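Local coordinates for putative diflavin flavoprotein A 3 (Synechocystis sp., PDB 6H0C), which probably transfers electrons from NADH to oxygen, reducing it to water, this chain being its flavodiiron core without the flavin reductase part, at residues A[208-211]-A[212-216]. Residues are numbered along the deposited sequence; the frame is centred on the assembly and turned at random. Where two conformers were deposited one is given.
Sequences AQVS and AALNK
V210 and L214 sit one turn apart on helix 207-217, where the backbone N of L214 donates to the carbonyl O of V210 at 2.9 Å, the third of four successive i to i+4 bonds. The others run from A212 N to A208 O (3.0 Å), A213 N to Q209 O and N215 N to S211 O, all moderately bent at the hydrogen, as in a regular alpha-helix. The side chains of V210 and L214 lie alongside each other and point the same way. V210 has CG1 anti to its backbone N (chi1 171°), beside its own carbonyl carbon; from there CG1 meets CD1 of L214 at 4.2 Å, a loose van der Waals contact. The same CD1 comes back over the turn to 3.4 Å from the carbonyl O of V210, an oxygen already bonded to the amide of L214. L214 reaches this place with a chi1 of -96°, well away from a staggered value. This apolar face is buried: helix 237-253 packs on it, with L248 against V210 and Y244 and Q245 against L214, while L203 and F174 from loops add to the cover. Helix 207-217 belongs to the metallo-beta-lactamase-like part of the flavodiiron core, and helix 237-253 leads on to strand 257-262, the first of the flavodoxin-like sheet in chain order. The small CB of A213 rests 3.3 Å from the carbonyl O of V210 and touches T149 beyond the helix. A212 faces a more open side, its CB 3.5 Å from the carbonyl O of Q209. At the exposed N215, CB passes 3.5 Å from the carbonyl O of S211, and the amide end leads away from the preceding turn.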
ATOM      1  N   ALA A 208      -3.719 -13.118   1.398  1.00 27.62           N
ATOM      2  CA  ALA A 208      -4.218 -13.615   2.674  1.00 30.62           C
ATOM      3  C   ALA A 208      -4.603 -12.471   3.625  1.00 30.95           C
ATOM      4  O   ALA A 208      -5.644 -12.534   4.292  1.00 29.04           O
ATOM      5  CB  ALA A 208      -3.186 -14.527   3.322  1.00 31.53           C
ATOM      6  N   GLN A 209      -3.769 -11.429   3.686  1.00 26.84           N
ATOM      7  CA  GLN A 209      -4.045 -10.295   4.573  1.00 27.42           C
ATOM      8  C   GLN A 209      -5.244  -9.493   4.070  1.00 29.43           C
ATOM      9  O   GLN A 209      -6.034  -8.973   4.867  1.00 30.59           O
ATOM     10  CB  GLN A 209      -2.825  -9.372   4.711  1.00 25.59           C
ATOM     11  CG  GLN A 209      -1.573 -10.029   5.281  1.00 28.89           C
ATOM     12  CD  GLN A 209      -0.693 -10.642   4.193  1.00 43.93           C
ATOM     13  OE1 GLN A 209      -1.190 -11.167   3.185  1.00 42.29           O
ATOM     14  NE2 GLN A 209       0.622 -10.569   4.389  1.00 48.94           N
ATOM     15  N   VAL A 210      -5.378  -9.393   2.750  1.00 25.64           N
ATOM     16  CA  VAL A 210      -6.501  -8.665   2.171  1.00 26.40           C
ATOM     17  C   VAL A 210      -7.815  -9.428   2.421  1.00 25.99           C
ATOM     18  O   VAL A 210      -8.860  -8.819   2.690  1.00 26.07           O
ATOM     19  CB  VAL A 210      -6.282  -8.401   0.662  1.00 24.36           C
ATOM     20  CG1 VAL A 210      -7.546  -7.832   0.016  1.00 22.46           C
ATOM     21  CG2 VAL A 210      -5.106  -7.441   0.473  1.00 21.06           C
ATOM     22  N   SER A 211      -7.755 -10.756   2.348  0.53 25.77           N
ATOM     23  CA  SER A 211      -8.927 -11.576   2.630  0.53 28.50           C
ATOM     24  C   SER A 211      -9.320 -11.459   4.099  0.53 29.87           C
ATOM     25  O   SER A 211     -10.506 -11.415   4.432  0.53 30.81           O
ATOM     26  CB  SER A 211      -8.670 -13.039   2.267  0.53 30.77           C
ATOM     27  OG  SER A 211      -9.833 -13.825   2.467  0.53 33.23           O
ATOM     28  N   ALA A 212      -8.323 -11.410   4.976  1.00 28.29           N
ATOM     29  CA  ALA A 212      -8.583 -11.224   6.397  1.00 27.94           C
ATOM     30  C   ALA A 212      -9.254  -9.868   6.622  1.00 31.60           C
ATOM     31  O   ALA A 212     -10.168  -9.743   7.438  1.00 31.60           O
ATOM     32  CB  ALA A 212      -7.298 -11.329   7.197  1.00 27.16           C
ATOM     33  N   ALA A 213      -8.789  -8.858   5.885  1.00 29.68           N
ATOM     34  CA  ALA A 213      -9.367  -7.523   5.953  1.00 24.93           C
ATOM     35  C   ALA A 213     -10.836  -7.560   5.564  1.00 25.53           C
ATOM     36  O   ALA A 213     -11.685  -7.052   6.290  1.00 28.15           O
ATOM     37  CB  ALA A 213      -8.602  -6.550   5.043  1.00 21.35           C
ATOM     38  N   LEU A 214     -11.140  -8.158   4.417  1.00 23.99           N
ATOM     39  CA  LEU A 214     -12.507  -8.101   3.906  1.00 24.81           C
ATOM     40  C   LEU A 214     -13.433  -8.888   4.800  1.00 24.99           C
ATOM     41  O   LEU A 214     -14.625  -8.588   4.898  1.00 27.47           O
ATOM     42  CB  LEU A 214     -12.593  -8.621   2.469  1.00 26.77           C
ATOM     43  CG  LEU A 214     -12.536  -7.563   1.360  1.00 28.88           C
ATOM     44  CD1 LEU A 214     -11.271  -6.734   1.483  1.00 22.57           C
ATOM     45  CD2 LEU A 214     -12.615  -8.219  -0.022  1.00 32.20           C
ATOM     46  N   ASN A 215     -12.890  -9.897   5.462  1.00 27.39           N
ATOM     47  CA  ASN A 215     -13.713 -10.651   6.390  1.00 33.31           C
ATOM     48  C   ASN A 215     -14.148  -9.779   7.562  1.00 34.55           C
ATOM     49  O   ASN A 215     -15.306  -9.816   7.970  1.00 32.87           O
ATOM     50  CB  ASN A 215     -12.988 -11.882   6.901  1.00 37.17           C
ATOM     51  CG  ASN A 215     -13.831 -12.667   7.877  1.00 55.08           C
ATOM     52  OD1 ASN A 215     -14.868 -13.230   7.504  1.00 66.02           O
ATOM     53  ND2 ASN A 215     -13.407 -12.696   9.141  1.00 53.31           N
ATOM     54  N   LYS A 216     -13.223  -8.988   8.100  1.00 28.67           N
ATOM     55  CA  LYS A 216     -13.573  -8.070   9.182  1.00 28.94           C
ATOM     56  C   LYS A 216     -14.583  -7.008   8.722  1.00 34.86           C
ATOM     57  O   LYS A 216     -15.547  -6.697   9.428  1.00 34.96           O
ATOM     58  CB  LYS A 216     -12.318  -7.388   9.728  1.00 29.59           C
ATOM     59  CG  LYS A 216     -11.341  -8.304  10.462  1.00 36.55           C
ATOM     60  CD  LYS A 216     -10.167  -7.494  11.011  1.00 42.33           C
ATOM     61  CE  LYS A 216      -9.009  -8.369  11.472  1.00 45.12           C
ATOM     62  NZ  LYS A 216      -7.913  -8.415  10.463  1.00 52.78           N
TER